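Local atomic coordinates of Fe(2+) transporter FeoB (Legionella pneumophila, PDB entry 3IBY), a protein that probably transports ferrous iron across the bacterial inner membrane in a GTP-driven uptake system, its cytosolic part carrying a GTP-binding G domain. Residues Q181-L186 against R206-D211. Residues are numbered along the deposited sequence; the frame is centred on the assembly and turned at random.
Sequences QILNDL and RLAEGD
L183 and L186, on the middle of helix 177-193, face L207 and A208 in the last turn of helix 197-209. The backbones come nearest at L183 and A208, whose CA atoms lie 7.2 Å apart. Helix 197-209 then ends in a Schellman motif: G210, the first residue to leave helical geometry, has a positive phi of 96°. Two backbone bonds close the turn, D211 N to R206 O at 2.8 Å and G210 N to L207 O at 2.7 Å. Between the two segments the contact is wholly apolar. The CB of A208 points toward the other helix and meets methyl CD2 of L183 at 3.3 Å. In L183 CG lies anti to the carbonyl carbon (chi1 -70°), and although its CB does not point straight at the partner helix, CD2 swings in over the alanine. The CB of L186 points toward the other helix; CG, anti to the backbone N (chi1 -157°), carries CD2 to 3.9 Å from L207 CB, and the two side chains pass at a slant. All four residues are buried. L238 of helix 234-253 touches both L183 and A208, while L223 of helix 219-229 touches both L186 and L207, so each pair shares a neighbour from another helix. On a different side of helix 197-209, R206 bridges to E209 (NH1 to OE2 2.6 Å) and to E108 through NH2, next to helix 96-106 of the G domain. Two consecutive helices running in broadly opposite directions and packed through leucine and alanine, with later helices adding to their core, are characteristic of the helical GDI domain that follows the G domain in cytosolic FeoB.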
ATOM      1  N   GLN A 181     -18.448  -0.009 -15.894  1.00  9.46           N
ATOM      2  CA  GLN A 181     -19.452   1.022 -15.977  1.00  9.88           C
ATOM      3  C   GLN A 181     -19.732   1.622 -14.577  1.00  9.74           C
ATOM      4  O   GLN A 181     -19.732   2.841 -14.411  1.00  9.58           O
ATOM      5  CB  GLN A 181     -20.723   0.440 -16.624  1.00 10.17           C
ATOM      6  CG  GLN A 181     -21.688   1.461 -17.271  1.00 12.19           C
ATOM      7  CD  GLN A 181     -22.983   1.719 -16.468  1.00 14.31           C
ATOM      8  OE1 GLN A 181     -23.348   0.959 -15.545  1.00 14.33           O
ATOM      9  NE2 GLN A 181     -23.696   2.787 -16.846  1.00 13.68           N
ATOM     10  N   ILE A 182     -19.933   0.768 -13.570  1.00  9.66           N
ATOM     11  CA  ILE A 182     -20.350   1.223 -12.234  1.00  9.32           C
ATOM     12  C   ILE A 182     -19.247   2.016 -11.554  1.00  8.90           C
ATOM     13  O   ILE A 182     -19.515   3.035 -10.946  1.00  8.35           O
ATOM     14  CB  ILE A 182     -20.758   0.041 -11.295  1.00  9.54           C
ATOM     15  CG1 ILE A 182     -22.037  -0.626 -11.782  1.00  9.55           C
ATOM     16  CG2 ILE A 182     -20.986   0.539  -9.844  1.00  9.75           C
ATOM     17  CD1 ILE A 182     -22.353  -1.949 -11.091  1.00  9.12           C
ATOM     18  N   LEU A 183     -18.015   1.528 -11.646  1.00  8.85           N
ATOM     19  CA  LEU A 183     -16.875   2.234 -11.087  1.00  9.13           C
ATOM     20  C   LEU A 183     -16.646   3.589 -11.779  1.00  9.43           C
ATOM     21  O   LEU A 183     -16.236   4.558 -11.113  1.00 10.14           O
ATOM     22  CB  LEU A 183     -15.597   1.388 -11.168  1.00  9.35           C
ATOM     23  CG  LEU A 183     -15.382   0.131 -10.298  1.00  9.65           C
ATOM     24  CD1 LEU A 183     -14.126  -0.579 -10.777  1.00  8.83           C
ATOM     25  CD2 LEU A 183     -15.281   0.398  -8.762  1.00 10.28           C
ATOM     26  N   ASN A 184     -16.905   3.684 -13.088  1.00  8.79           N
ATOM     27  CA  ASN A 184     -16.716   4.964 -13.778  1.00  8.50           C
ATOM     28  C   ASN A 184     -17.834   5.979 -13.447  1.00  8.66           C
ATOM     29  O   ASN A 184     -17.577   7.193 -13.403  1.00  8.49           O
ATOM     30  CB  ASN A 184     -16.547   4.775 -15.297  1.00  8.28           C
ATOM     31  CG  ASN A 184     -15.361   3.881 -15.662  1.00  7.33           C
ATOM     32  OD1 ASN A 184     -14.354   3.808 -14.963  1.00  6.86           O
ATOM     33  ND2 ASN A 184     -15.493   3.190 -16.762  1.00  6.20           N
ATOM     34  N   ASP A 185     -19.063   5.494 -13.213  1.00  8.76           N
ATOM     35  CA  ASP A 185     -20.164   6.356 -12.708  1.00  8.71           C
ATOM     36  C   ASP A 185     -19.808   6.842 -11.296  1.00  8.57           C
ATOM     37  O   ASP A 185     -19.911   8.019 -10.966  1.00  8.44           O
ATOM     38  CB  ASP A 185     -21.531   5.631 -12.685  1.00  8.51           C
ATOM     39  CG  ASP A 185     -22.292   5.726 -14.022  1.00  8.84           C
ATOM     40  OD1 ASP A 185     -23.183   4.874 -14.275  1.00  6.26           O
ATOM     41  OD2 ASP A 185     -22.000   6.644 -14.824  1.00  9.82           O
ATOM     42  N   LEU A 186     -19.363   5.913 -10.475  1.00  8.59           N
ATOM     43  CA  LEU A 186     -19.010   6.215  -9.118  1.00  8.65           C
ATOM     44  C   LEU A 186     -17.900   7.273  -9.086  1.00  9.00           C
ATOM     45  O   LEU A 186     -18.067   8.299  -8.431  1.00  9.01           O
ATOM     46  CB  LEU A 186     -18.607   4.927  -8.415  1.00  8.52           C
ATOM     47  CG  LEU A 186     -18.709   4.916  -6.911  1.00  8.54           C
ATOM     48  CD1 LEU A 186     -20.128   5.204  -6.483  1.00  8.99           C
ATOM     49  CD2 LEU A 186     -18.239   3.571  -6.400  1.00  7.89           C
ATOM     50  N   ARG A 206     -12.612   1.839  -3.028  1.00  4.60           N
ATOM     51  CA  ARG A 206     -12.916   1.457  -1.662  1.00  5.62           C
ATOM     52  C   ARG A 206     -14.423   1.249  -1.436  1.00  6.06           C
ATOM     53  O   ARG A 206     -14.862   0.252  -0.825  1.00  5.03           O
ATOM     54  CB  ARG A 206     -12.318   2.488  -0.694  1.00  6.08           C
ATOM     55  CG  ARG A 206     -10.887   2.185  -0.213  1.00  6.06           C
ATOM     56  CD  ARG A 206     -10.220   1.007  -0.943  1.00  7.42           C
ATOM     57  NE  ARG A 206      -9.127   1.467  -1.785  1.00  6.73           N
ATOM     58  CZ  ARG A 206      -8.594   0.798  -2.793  1.00  7.31           C
ATOM     59  NH1 ARG A 206      -9.045  -0.385  -3.197  1.00  6.17           N
ATOM     60  NH2 ARG A 206      -7.582   1.346  -3.423  1.00 11.59           N
ATOM     61  N   LEU A 207     -15.205   2.198  -1.918  1.00  6.89           N
ATOM     62  CA  LEU A 207     -16.657   2.058  -1.889  1.00  7.82           C
ATOM     63  C   LEU A 207     -17.066   0.743  -2.548  1.00  8.06           C
ATOM     64  O   LEU A 207     -17.825  -0.039  -1.981  1.00  7.83           O
ATOM     65  CB  LEU A 207     -17.300   3.232  -2.621  1.00  7.82           C
ATOM     66  CG  LEU A 207     -17.845   4.379  -1.788  1.00  8.86           C
ATOM     67  CD1 LEU A 207     -17.189   4.379  -0.402  1.00 10.62           C
ATOM     68  CD2 LEU A 207     -17.687   5.717  -2.545  1.00  9.03           C
ATOM     69  N   ALA A 208     -16.527   0.508  -3.741  1.00  8.72           N
ATOM     70  CA  ALA A 208     -16.781  -0.713  -4.503  1.00  9.03           C
ATOM     71  C   ALA A 208     -16.492  -1.937  -3.680  1.00  9.40           C
ATOM     72  O   ALA A 208     -17.139  -2.956  -3.824  1.00  9.59           O
ATOM     73  CB  ALA A 208     -15.934  -0.732  -5.754  1.00  9.01           C
ATOM     74  N   GLU A 209     -15.516  -1.843  -2.801  1.00 10.25           N
ATOM     75  CA  GLU A 209     -15.171  -2.981  -1.975  1.00 10.87           C
ATOM     76  C   GLU A 209     -16.035  -3.070  -0.764  1.00 11.62           C
ATOM     77  O   GLU A 209     -16.031  -4.105  -0.080  1.00 11.80           O
ATOM     78  CB  GLU A 209     -13.718  -2.908  -1.586  1.00 11.10           C
ATOM     79  CG  GLU A 209     -12.801  -3.086  -2.829  1.00 11.68           C
ATOM     80  CD  GLU A 209     -11.357  -2.721  -2.562  1.00 10.62           C
ATOM     81  OE1 GLU A 209     -10.947  -2.732  -1.381  1.00  6.53           O
ATOM     82  OE2 GLU A 209     -10.650  -2.434  -3.553  1.00 12.72           O
ATOM     83  N   GLY A 210     -16.800  -2.007  -0.516  1.00 12.02           N
ATOM     84  CA  GLY A 210     -17.711  -1.961   0.608  1.00 12.66           C
ATOM     85  C   GLY A 210     -17.105  -1.256   1.814  1.00 13.46           C
ATOM     86  O   GLY A 210     -17.397  -1.628   2.958  1.00 14.13           O
ATOM     87  N   ASP A 211     -16.282  -0.229   1.581  1.00 13.84           N
ATOM     88  CA  ASP A 211     -15.717   0.500   2.690  1.00 13.98           C
ATOM     89  C   ASP A 211     -16.668   1.548   3.268  1.00 13.90           C
ATOM     90  O   ASP A 211     -17.168   2.435   2.567  1.00 12.70           O
ATOM     91  CB  ASP A 211     -14.383   1.168   2.369  1.00 14.45           C
ATOM     92  CG  ASP A 211     -13.822   1.888   3.589  1.00 15.26           C
ATOM     93  OD1 ASP A 211     -13.246   1.187   4.454  1.00 15.47           O
ATOM     94  OD2 ASP A 211     -14.058   3.125   3.719  1.00 16.60           O
TER